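Local coordinates for protein Poly(Beta-D-mannuronate) lyase (Pseudopedobacter saltans, PDB 7O79) that probably cleaves poly(beta-D-mannuronate), the mannuronate-rich part of alginate, as a polysaccharide lyase of family 6 built on a parallel beta-helix, at residues S89-T103 with Y118-C132. Residues are numbered along the deposited sequence; the frame is centred on the assembly and turned at random.
Sequences SVIQFNSDYCKLENT and YWVLFRGNNNLMQYC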
ATOM      1  N   SER A  89       2.947 -17.523  -2.449  1.00 27.42           N
ATOM      2  CA  SER A  89       2.416 -16.420  -3.239  1.00 24.80           C
ATOM      3  C   SER A  89       2.122 -16.921  -4.644  1.00 25.09           C
ATOM      4  O   SER A  89       2.819 -17.800  -5.166  1.00 25.47           O
ATOM      5  CB  SER A  89       3.393 -15.233  -3.297  1.00 27.80           C
ATOM      6  OG  SER A  89       2.860 -14.175  -4.096  1.00 25.95           O
ATOM      7  N   VAL A  90       1.079 -16.372  -5.263  1.00 24.43           N
ATOM      8  CA  VAL A  90       0.776 -16.785  -6.634  1.00 25.69           C
ATOM      9  C   VAL A  90       1.900 -16.359  -7.574  1.00 24.00           C
ATOM     10  O   VAL A  90       2.368 -17.139  -8.411  1.00 27.25           O
ATOM     11  CB  VAL A  90      -0.580 -16.218  -7.079  1.00 23.43           C
ATOM     12  CG1 VAL A  90      -0.820 -16.491  -8.538  1.00 24.82           C
ATOM     13  CG2 VAL A  90      -1.698 -16.809  -6.223  1.00 24.96           C
ATOM     14  N   ILE A  91       2.348 -15.118  -7.453  1.00 21.94           N
ATOM     15  CA  ILE A  91       3.428 -14.580  -8.270  1.00 25.10           C
ATOM     16  C   ILE A  91       4.521 -14.094  -7.331  1.00 23.93           C
ATOM     17  O   ILE A  91       4.230 -13.454  -6.312  1.00 25.64           O
ATOM     18  CB  ILE A  91       2.921 -13.437  -9.173  1.00 24.95           C
ATOM     19  CG1 ILE A  91       2.017 -14.002 -10.268  1.00 25.24           C
ATOM     20  CG2 ILE A  91       4.110 -12.699  -9.801  1.00 25.20           C
ATOM     21  CD1 ILE A  91       1.113 -12.997 -10.886  1.00 28.65           C
ATOM     22  N   GLN A  92       5.777 -14.379  -7.663  1.00 22.90           N
ATOM     23  CA  GLN A  92       6.864 -13.999  -6.771  1.00 23.29           C
ATOM     24  C   GLN A  92       8.059 -13.457  -7.546  1.00 26.65           C
ATOM     25  O   GLN A  92       8.553 -14.107  -8.474  1.00 24.76           O
ATOM     26  CB  GLN A  92       7.274 -15.179  -5.885  1.00 24.52           C
ATOM     27  CG  GLN A  92       8.197 -14.774  -4.750  1.00 29.36           C
ATOM     28  CD  GLN A  92       8.175 -15.744  -3.575  1.00 36.25           C
ATOM     29  OE1 GLN A  92       7.164 -16.402  -3.310  1.00 35.75           O
ATOM     30  NE2 GLN A  92       9.307 -15.856  -2.884  1.00 33.06           N
ATOM     31  N   PHE A  93       8.509 -12.252  -7.166  1.00 25.26           N
ATOM     32  CA  PHE A  93       9.699 -11.618  -7.747  1.00 25.14           C
ATOM     33  C   PHE A  93      10.875 -11.953  -6.838  1.00 23.65           C
ATOM     34  O   PHE A  93      11.058 -11.318  -5.797  1.00 26.98           O
ATOM     35  CB  PHE A  93       9.531 -10.102  -7.857  1.00 23.08           C
ATOM     36  CG  PHE A  93       8.504  -9.648  -8.890  1.00 26.13           C
ATOM     37  CD1 PHE A  93       7.156  -9.576  -8.564  1.00 25.63           C
ATOM     38  CD2 PHE A  93       8.901  -9.261 -10.169  1.00 24.56           C
ATOM     39  CE1 PHE A  93       6.208  -9.151  -9.503  1.00 25.71           C
ATOM     40  CE2 PHE A  93       7.957  -8.825 -11.119  1.00 23.41           C
ATOM     41  CZ  PHE A  93       6.619  -8.761 -10.787  1.00 23.59           C
ATOM     42  N   ASN A  94      11.691 -12.935  -7.236  1.00 22.40           N
ATOM     43  CA  ASN A  94      12.833 -13.365  -6.432  1.00 24.99           C
ATOM     44  C   ASN A  94      14.165 -12.828  -6.937  1.00 26.96           C
ATOM     45  O   ASN A  94      15.209 -13.218  -6.410  1.00 23.89           O
ATOM     46  CB  ASN A  94      12.914 -14.894  -6.367  1.00 26.02           C
ATOM     47  CG  ASN A  94      11.841 -15.489  -5.490  1.00 31.36           C
ATOM     48  OD1 ASN A  94      11.616 -15.017  -4.375  1.00 25.92           O
ATOM     49  ND2 ASN A  94      11.182 -16.543  -5.981  1.00 28.64           N
ATOM     50  N   SER A  95      14.156 -11.950  -7.933  1.00 23.94           N
ATOM     51  CA  SER A  95      15.389 -11.499  -8.577  1.00 23.60           C
ATOM     52  C   SER A  95      15.241 -10.004  -8.847  1.00 21.67           C
ATOM     53  O   SER A  95      14.424  -9.328  -8.219  1.00 19.91           O
ATOM     54  CB  SER A  95      15.663 -12.326  -9.841  1.00 21.38           C
ATOM     55  OG  SER A  95      16.980 -12.127 -10.307  1.00 24.65           O
ATOM     56  N   ASP A  96      16.024  -9.473  -9.791  1.00 23.02           N
ATOM     57  CA  ASP A  96      16.069  -8.037 -10.042  1.00 23.67           C
ATOM     58  C   ASP A  96      15.666  -7.704 -11.469  1.00 24.31           C
ATOM     59  O   ASP A  96      15.881  -8.488 -12.392  1.00 23.89           O
ATOM     60  CB  ASP A  96      17.457  -7.422  -9.789  1.00 23.72           C
ATOM     61  CG  ASP A  96      18.062  -7.829  -8.458  1.00 25.44           C
ATOM     62  OD1 ASP A  96      17.311  -8.009  -7.469  1.00 21.61           O
ATOM     63  OD2 ASP A  96      19.304  -7.891  -8.395  1.00 28.34           O
ATOM     64  N   TYR A  97      15.063  -6.523 -11.628  1.00 22.58           N
ATOM     65  CA  TYR A  97      14.754  -5.967 -12.944  1.00 23.37           C
ATOM     66  C   TYR A  97      13.892  -6.914 -13.775  1.00 23.23           C
ATOM     67  O   TYR A  97      14.120  -7.093 -14.973  1.00 21.81           O
ATOM     68  CB  TYR A  97      16.037  -5.590 -13.696  1.00 23.62           C
ATOM     69  CG  TYR A  97      16.582  -4.237 -13.289  1.00 23.22           C
ATOM     70  CD1 TYR A  97      15.964  -3.068 -13.722  1.00 26.87           C
ATOM     71  CD2 TYR A  97      17.716  -4.126 -12.487  1.00 26.25           C
ATOM     72  CE1 TYR A  97      16.451  -1.822 -13.362  1.00 23.81           C
ATOM     73  CE2 TYR A  97      18.214  -2.887 -12.118  1.00 22.46           C
ATOM     74  CZ  TYR A  97      17.576  -1.735 -12.575  1.00 25.11           C
ATOM     75  OH  TYR A  97      18.038  -0.483 -12.227  1.00 25.89           O
ATOM     76  N   CYS A  98      12.909  -7.540 -13.141  1.00 19.33           N
ATOM     77  CA  CYS A  98      11.905  -8.294 -13.882  1.00 21.79           C
ATOM     78  C   CYS A  98      10.621  -7.480 -13.998  1.00 23.74           C
ATOM     79  O   CYS A  98      10.428  -6.482 -13.298  1.00 23.62           O
ATOM     80  CB  CYS A  98      11.631  -9.648 -13.224  1.00 23.16           C
ATOM     81  SG  CYS A  98      13.084 -10.722 -13.184  1.00 23.38           S
ATOM     82  N   LYS A  99       9.741  -7.914 -14.906  1.00 20.18           N
ATOM     83  CA  LYS A  99       8.504  -7.198 -15.166  1.00 24.44           C
ATOM     84  C   LYS A  99       7.356  -8.165 -15.379  1.00 22.70           C
ATOM     85  O   LYS A  99       7.479  -9.126 -16.138  1.00 22.93           O
ATOM     86  CB  LYS A  99       8.633  -6.277 -16.392  1.00 24.33           C
ATOM     87  CG  LYS A  99       7.348  -5.459 -16.660  1.00 26.57           C
ATOM     88  CD  LYS A  99       7.561  -4.360 -17.715  1.00 31.11           C
ATOM     89  CE  LYS A  99       8.364  -4.861 -18.908  1.00 36.45           C
ATOM     90  NZ  LYS A  99       7.896  -4.296 -20.209  1.00 40.22           N
ATOM     91  N   LEU A 100       6.230  -7.884 -14.730  1.00 23.34           N
ATOM     92  CA  LEU A 100       4.967  -8.557 -14.998  1.00 21.22           C
ATOM     93  C   LEU A 100       4.015  -7.540 -15.606  1.00 23.61           C
ATOM     94  O   LEU A 100       3.842  -6.450 -15.054  1.00 23.02           O
ATOM     95  CB  LEU A 100       4.348  -9.125 -13.719  1.00 24.13           C
ATOM     96  CG  LEU A 100       2.953  -9.745 -13.911  1.00 23.69           C
ATOM     97  CD1 LEU A 100       3.103 -11.034 -14.701  1.00 23.52           C
ATOM     98  CD2 LEU A 100       2.248 -10.012 -12.589  1.00 26.26           C
ATOM     99  N   GLU A 101       3.398  -7.880 -16.732  1.00 21.43           N
ATOM    100  CA  GLU A 101       2.399  -6.965 -17.254  1.00 25.60           C
ATOM    101  C   GLU A 101       1.317  -7.725 -17.993  1.00 25.50           C
ATOM    102  O   GLU A 101       1.501  -8.873 -18.399  1.00 24.45           O
ATOM    103  CB  GLU A 101       3.029  -5.856 -18.113  1.00 28.98           C
ATOM    104  CG  GLU A 101       3.972  -6.259 -19.197  1.00 35.15           C
ATOM    105  CD  GLU A 101       4.536  -5.019 -19.911  1.00 41.11           C
ATOM    106  OE1 GLU A 101       5.455  -5.161 -20.730  1.00 43.31           O
ATOM    107  OE2 GLU A 101       4.032  -3.895 -19.674  1.00 46.02           O
ATOM    108  N   ASN A 102       0.154  -7.070 -18.087  1.00 24.84           N
ATOM    109  CA  ASN A 102      -1.017  -7.569 -18.803  1.00 28.90           C
ATOM    110  C   ASN A 102      -1.487  -8.915 -18.255  1.00 26.15           C
ATOM    111  O   ASN A 102      -1.963  -9.764 -18.997  1.00 29.52           O
ATOM    112  CB  ASN A 102      -0.755  -7.655 -20.312  1.00 30.04           C
ATOM    113  CG  ASN A 102      -1.993  -7.307 -21.138  1.00 31.85           C
ATOM    114  OD1 ASN A 102      -2.906  -6.640 -20.649  1.00 32.33           O
ATOM    115  ND2 ASN A 102      -2.022  -7.747 -22.395  1.00 32.53           N
ATOM    116  N   THR A 103      -1.394  -9.094 -16.939  1.00 23.22           N
ATOM    117  CA  THR A 103      -1.756 -10.338 -16.271  1.00 25.90           C
ATOM    118  C   THR A 103      -2.877 -10.091 -15.269  1.00 26.94           C
ATOM    119  O   THR A 103      -2.938  -9.032 -14.647  1.00 27.55           O
ATOM    120  CB  THR A 103      -0.516 -10.934 -15.578  1.00 24.76           C
ATOM    121  OG1 THR A 103       0.447 -11.273 -16.579  1.00 23.32           O
ATOM    122  CG2 THR A 103      -0.854 -12.172 -14.712  1.00 24.47           C
ATOM    123  N   TYR A 118       0.105 -14.710  -0.384  1.00 25.54           N
ATOM    124  CA  TYR A 118       0.034 -13.468  -1.145  1.00 24.27           C
ATOM    125  C   TYR A 118      -0.461 -13.746  -2.559  1.00 24.39           C
ATOM    126  O   TYR A 118      -0.431 -14.877  -3.045  1.00 25.25           O
ATOM    127  CB  TYR A 118       1.397 -12.791  -1.279  1.00 22.50           C
ATOM    128  CG  TYR A 118       2.128 -12.411  -0.027  1.00 24.49           C
ATOM    129  CD1 TYR A 118       2.994 -13.303   0.588  1.00 23.39           C
ATOM    130  CD2 TYR A 118       1.998 -11.133   0.519  1.00 24.12           C
ATOM    131  CE1 TYR A 118       3.691 -12.950   1.729  1.00 23.67           C
ATOM    132  CE2 TYR A 118       2.695 -10.770   1.665  1.00 22.26           C
ATOM    133  CZ  TYR A 118       3.538 -11.677   2.264  1.00 24.96           C
ATOM    134  OH  TYR A 118       4.243 -11.318   3.404  1.00 26.24           O
ATOM    135  N   TRP A 119      -0.872 -12.687  -3.248  1.00 23.26           N
ATOM    136  CA  TRP A 119      -1.040 -12.843  -4.684  1.00 23.19           C
ATOM    137  C   TRP A 119       0.207 -12.393  -5.438  1.00 25.05           C
ATOM    138  O   TRP A 119       0.617 -13.050  -6.403  1.00 22.96           O
ATOM    139  CB  TRP A 119      -2.296 -12.103  -5.151  1.00 24.10           C
ATOM    140  CG  TRP A 119      -3.521 -12.987  -5.005  1.00 25.09           C
ATOM    141  CD1 TRP A 119      -3.600 -14.156  -4.306  1.00 25.94           C
ATOM    142  CD2 TRP A 119      -4.817 -12.766  -5.561  1.00 23.37           C
ATOM    143  NE1 TRP A 119      -4.862 -14.680  -4.396  1.00 24.56           N
ATOM    144  CE2 TRP A 119      -5.632 -13.842  -5.160  1.00 25.92           C
ATOM    145  CE3 TRP A 119      -5.370 -11.759  -6.357  1.00 25.51           C
ATOM    146  CZ2 TRP A 119      -6.969 -13.951  -5.536  1.00 24.88           C
ATOM    147  CZ3 TRP A 119      -6.709 -11.860  -6.723  1.00 26.88           C
ATOM    148  CH2 TRP A 119      -7.488 -12.957  -6.318  1.00 26.52           C
ATOM    149  N   VAL A 120       0.873 -11.336  -4.969  1.00 21.41           N
ATOM    150  CA  VAL A 120       2.130 -10.888  -5.557  1.00 20.26           C
ATOM    151  C   VAL A 120       3.076 -10.550  -4.415  1.00 22.36           C
ATOM    152  O   VAL A 120       2.732  -9.752  -3.537  1.00 21.55           O
ATOM    153  CB  VAL A 120       1.940  -9.656  -6.481  1.00 19.25           C
ATOM    154  CG1 VAL A 120       3.267  -9.227  -7.065  1.00 23.59           C
ATOM    155  CG2 VAL A 120       0.931  -9.946  -7.593  1.00 23.29           C
ATOM    156  N   LEU A 121       4.269 -11.138  -4.426  1.00 19.12           N
ATOM    157  CA  LEU A 121       5.254 -10.886  -3.387  1.00 22.81           C
ATOM    158  C   LEU A 121       6.561 -10.435  -4.013  1.00 24.11           C
ATOM    159  O   LEU A 121       7.103 -11.116  -4.891  1.00 24.82           O
ATOM    160  CB  LEU A 121       5.488 -12.129  -2.516  1.00 23.44           C
ATOM    161  CG  LEU A 121       6.567 -11.919  -1.450  1.00 24.48           C
ATOM    162  CD1 LEU A 121       6.176 -10.854  -0.448  1.00 21.26           C
ATOM    163  CD2 LEU A 121       6.920 -13.232  -0.732  1.00 26.11           C
ATOM    164  N   PHE A 122       7.064  -9.284  -3.570  1.00 22.61           N
ATOM    165  CA  PHE A 122       8.351  -8.781  -4.037  1.00 22.52           C
ATOM    166  C   PHE A 122       9.460  -9.172  -3.070  1.00 23.72           C
ATOM    167  O   PHE A 122       9.361  -8.920  -1.864  1.00 23.20           O
ATOM    168  CB  PHE A 122       8.313  -7.264  -4.204  1.00 22.49           C
ATOM    169  CG  PHE A 122       7.491  -6.827  -5.362  1.00 23.46           C
ATOM    170  CD1 PHE A 122       8.079  -6.679  -6.605  1.00 23.30           C
ATOM    171  CD2 PHE A 122       6.133  -6.559  -5.220  1.00 24.01           C
ATOM    172  CE1 PHE A 122       7.333  -6.271  -7.698  1.00 23.15           C
ATOM    173  CE2 PHE A 122       5.384  -6.147  -6.325  1.00 22.60           C
ATOM    174  CZ  PHE A 122       5.982  -6.017  -7.556  1.00 21.17           C
ATOM    175  N   ARG A 123      10.525  -9.747  -3.616  1.00 22.42           N
ATOM    176  CA  ARG A 123      11.638 -10.230  -2.819  1.00 24.64           C
ATOM    177  C   ARG A 123      12.940 -10.077  -3.616  1.00 24.22           C
ATOM    178  O   ARG A 123      13.721 -11.017  -3.778  1.00 25.81           O
ATOM    179  CB  ARG A 123      11.360 -11.676  -2.410  1.00 28.91           C
ATOM    180  CG  ARG A 123      12.243 -12.212  -1.362  1.00 33.98           C
ATOM    181  CD  ARG A 123      11.787 -13.628  -1.035  1.00 42.57           C
ATOM    182  NE  ARG A 123      12.891 -14.436  -0.533  1.00 47.45           N
ATOM    183  CZ  ARG A 123      14.010 -14.695  -1.213  1.00 49.19           C
ATOM    184  NH1 ARG A 123      14.193 -14.231  -2.454  1.00 40.23           N
ATOM    185  NH2 ARG A 123      14.952 -15.443  -0.652  1.00 56.53           N
ATOM    186  N   GLY A 124      13.171  -8.872  -4.123  1.00 25.09           N
ATOM    187  CA  GLY A 124      14.262  -8.555  -5.027  1.00 22.18           C
ATOM    188  C   GLY A 124      14.108  -7.108  -5.449  1.00 23.97           C
ATOM    189  O   GLY A 124      13.184  -6.411  -5.017  1.00 21.46           O
ATOM    190  N   ASN A 125      15.013  -6.650  -6.313  1.00 20.54           N
ATOM    191  CA  ASN A 125      15.142  -5.213  -6.533  1.00 21.95           C
ATOM    192  C   ASN A 125      14.765  -4.746  -7.935  1.00 23.11           C
ATOM    193  O   ASN A 125      14.905  -5.463  -8.928  1.00 25.38           O
ATOM    194  CB  ASN A 125      16.559  -4.733  -6.201  1.00 22.79           C
ATOM    195  CG  ASN A 125      17.016  -5.215  -4.851  1.00 27.02           C
ATOM    196  OD1 ASN A 125      16.527  -4.746  -3.813  1.00 24.78           O
ATOM    197  ND2 ASN A 125      17.962  -6.140  -4.841  1.00 26.53           N
ATOM    198  N   ASN A 126      14.283  -3.511  -7.996  1.00 22.41           N
ATOM    199  CA  ASN A 126      14.007  -2.841  -9.265  1.00 24.70           C
ATOM    200  C   ASN A 126      13.023  -3.611 -10.149  1.00 20.99           C
ATOM    201  O   ASN A 126      13.128  -3.595 -11.373  1.00 23.00           O
ATOM    202  CB  ASN A 126      15.311  -2.549 -10.013  1.00 21.50           C
ATOM    203  CG  ASN A 126      16.324  -1.856  -9.138  1.00 25.57           C
ATOM    204  OD1 ASN A 126      17.043  -2.489  -8.366  1.00 26.00           O
ATOM    205  ND2 ASN A 126      16.356  -0.539  -9.217  1.00 22.03           N
ATOM    206  N   ASN A 127      12.037  -4.252  -9.542  1.00 20.80           N
ATOM    207  CA  ASN A 127      11.023  -4.957 -10.309  1.00 22.47           C
ATOM    208  C   ASN A 127       9.809  -4.066 -10.599  1.00 22.57           C
ATOM    209  O   ASN A 127       9.530  -3.090  -9.896  1.00 21.16           O
ATOM    210  CB  ASN A 127      10.593  -6.235  -9.585  1.00 19.51           C
ATOM    211  CG  ASN A 127      11.766  -7.187  -9.327  1.00 22.70           C
ATOM    212  OD1 ASN A 127      12.249  -7.852 -10.248  1.00 18.72           O
ATOM    213  ND2 ASN A 127      12.223  -7.255  -8.073  1.00 21.04           N
ATOM    214  N   LEU A 128       9.080  -4.424 -11.654  1.00 23.23           N
ATOM    215  CA  LEU A 128       7.959  -3.634 -12.149  1.00 23.02           C
ATOM    216  C   LEU A 128       6.751  -4.518 -12.419  1.00 22.71           C
ATOM    217  O   LEU A 128       6.876  -5.564 -13.061  1.00 21.44           O
ATOM    218  CB  LEU A 128       8.352  -2.886 -13.424  1.00 23.48           C
ATOM    219  CG  LEU A 128       7.264  -2.054 -14.107  1.00 23.80           C
ATOM    220  CD1 LEU A 128       6.661  -1.017 -13.177  1.00 24.48           C
ATOM    221  CD2 LEU A 128       7.872  -1.371 -15.318  1.00 25.70           C
ATOM    222  N   MET A 129       5.594  -4.113 -11.897  1.00 20.48           N
ATOM    223  CA  MET A 129       4.295  -4.693 -12.238  1.00 23.02           C
ATOM    224  C   MET A 129       3.393  -3.589 -12.751  1.00 20.95           C
ATOM    225  O   MET A 129       3.172  -2.608 -12.041  1.00 20.46           O
ATOM    226  CB  MET A 129       3.598  -5.343 -11.035  1.00 25.81           C
ATOM    227  CG  MET A 129       2.470  -6.291 -11.421  1.00 25.30           C
ATOM    228  SD  MET A 129       1.817  -7.329 -10.066  1.00 25.23           S
ATOM    229  CE  MET A 129       1.146  -6.097  -8.933  1.00 24.30           C
ATOM    230  N   GLN A 130       2.828  -3.763 -13.950  1.00 22.27           N
ATOM    231  CA  GLN A 130       1.968  -2.726 -14.493  1.00 22.79           C
ATOM    232  C   GLN A 130       0.934  -3.339 -15.429  1.00 24.79           C
ATOM    233  O   GLN A 130       1.167  -4.388 -16.028  1.00 25.11           O
ATOM    234  CB  GLN A 130       2.782  -1.640 -15.209  1.00 23.58           C
ATOM    235  CG  GLN A 130       3.581  -2.134 -16.414  1.00 27.81           C
ATOM    236  CD  GLN A 130       4.341  -1.004 -17.100  1.00 30.22           C
ATOM    237  OE1 GLN A 130       4.656   0.015 -16.478  1.00 28.86           O
ATOM    238  NE2 GLN A 130       4.643  -1.186 -18.385  1.00 30.45           N
ATOM    239  N   TYR A 131      -0.219  -2.677 -15.528  1.00 23.11           N
ATOM    240  CA  TYR A 131      -1.360  -3.158 -16.321  1.00 23.63           C
ATOM    241  C   TYR A 131      -1.749  -4.585 -15.957  1.00 26.11           C
ATOM    242  O   TYR A 131      -1.991  -5.434 -16.816  1.00 27.35           O
ATOM    243  CB  TYR A 131      -1.086  -3.034 -17.813  1.00 28.07           C
ATOM    244  CG  TYR A 131      -0.811  -1.608 -18.192  1.00 27.16           C
ATOM    245  CD1 TYR A 131      -1.853  -0.682 -18.262  1.00 29.70           C
ATOM    246  CD2 TYR A 131       0.480  -1.166 -18.441  1.00 26.74           C
ATOM    247  CE1 TYR A 131      -1.619   0.644 -18.600  1.00 28.03           C
ATOM    248  CE2 TYR A 131       0.715   0.158 -18.779  1.00 33.79           C
ATOM    249  CZ  TYR A 131      -0.343   1.051 -18.855  1.00 34.99           C
ATOM    250  OH  TYR A 131      -0.115   2.367 -19.188  1.00 41.41           O
ATOM    251  N   CYS A 132      -1.833  -4.843 -14.659  1.00 23.70           N
ATOM    252  CA  CYS A 132      -2.345  -6.105 -14.169  1.00 23.51           C
ATOM    253  C   CYS A 132      -3.629  -5.865 -13.387  1.00 24.93           C
ATOM    254  O   CYS A 132      -3.864  -4.771 -12.865  1.00 24.46           O
ATOM    255  CB  CYS A 132      -1.297  -6.827 -13.319  1.00 20.95           C
ATOM    256  SG  CYS A 132       0.163  -7.372 -14.262  1.00 23.30           S
TER
HETATM  257  O   HOH W   1      16.393 -11.559  -4.476  1.00 28.91           O
HETATM  258  O   HOH W   2      12.342 -10.606  -9.693  1.00 21.78           O
HETATM  259  O   HOH W   3      11.858  -4.095 -14.129  1.00 27.91           O
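Phe93 and Phe122 show how the coils of a solenoid stack like residues upon like. Their rings form an offset stack, planes 8° apart and centroids 4.5 Å from each other, with CE1 of Phe122 over the rim of the Phe93 face. In both side chains CG lies beside the backbone N, which turns the two rings the same way. Val120 CG1 meets the Phe93 ring at its edge, and Phe68 of the preceding coil continues the stack. An alanine in place of Phe93 would probably open a gap between Phe68 and Phe122 and take the ring edge away from Val120 CG1. Further along the interior, Leu100 CD2 packs against Met129 SD at 3.7 Å.

These are successive coils of a right-handed parallel beta-helix, the fold of the chondroitinase B family, and backbone hydrogen bonds between parallel strands join them in two sheets: Phe93 N donates to Leu121 O, Leu100 N to Leu128 O.

At the turn between the sheets, side chains join the backbone bonding. Asn127 bridges neighbouring coils: ND2 gives Ser95 O a hydrogen bond of 3.0 Å, Ser95 O lying in the plane of the Asn127 amide, while OD1 accepts from Cys98 N at 3.0 Å and from a water held by Ser95 N. Asp96 OD1 takes the backbone N-H of Asn125 on its anti side, with the donor tilted out of the carboxylate plane.

Outside, Asn126 CB sits 3.4 Å above the centre of the Tyr97 ring, a CH-pi contact. Glu101 joins two partners: OE2 receives a nearly straight bond (172°) from Gln130 NE2 at 3.1 Å, while OE1 forms a salt bridge with Lys99 NZ, which comes from above the carboxylate plane. Gln130 OE1 accepts a hydrogen bond from Gln157 NE2 of the next coil.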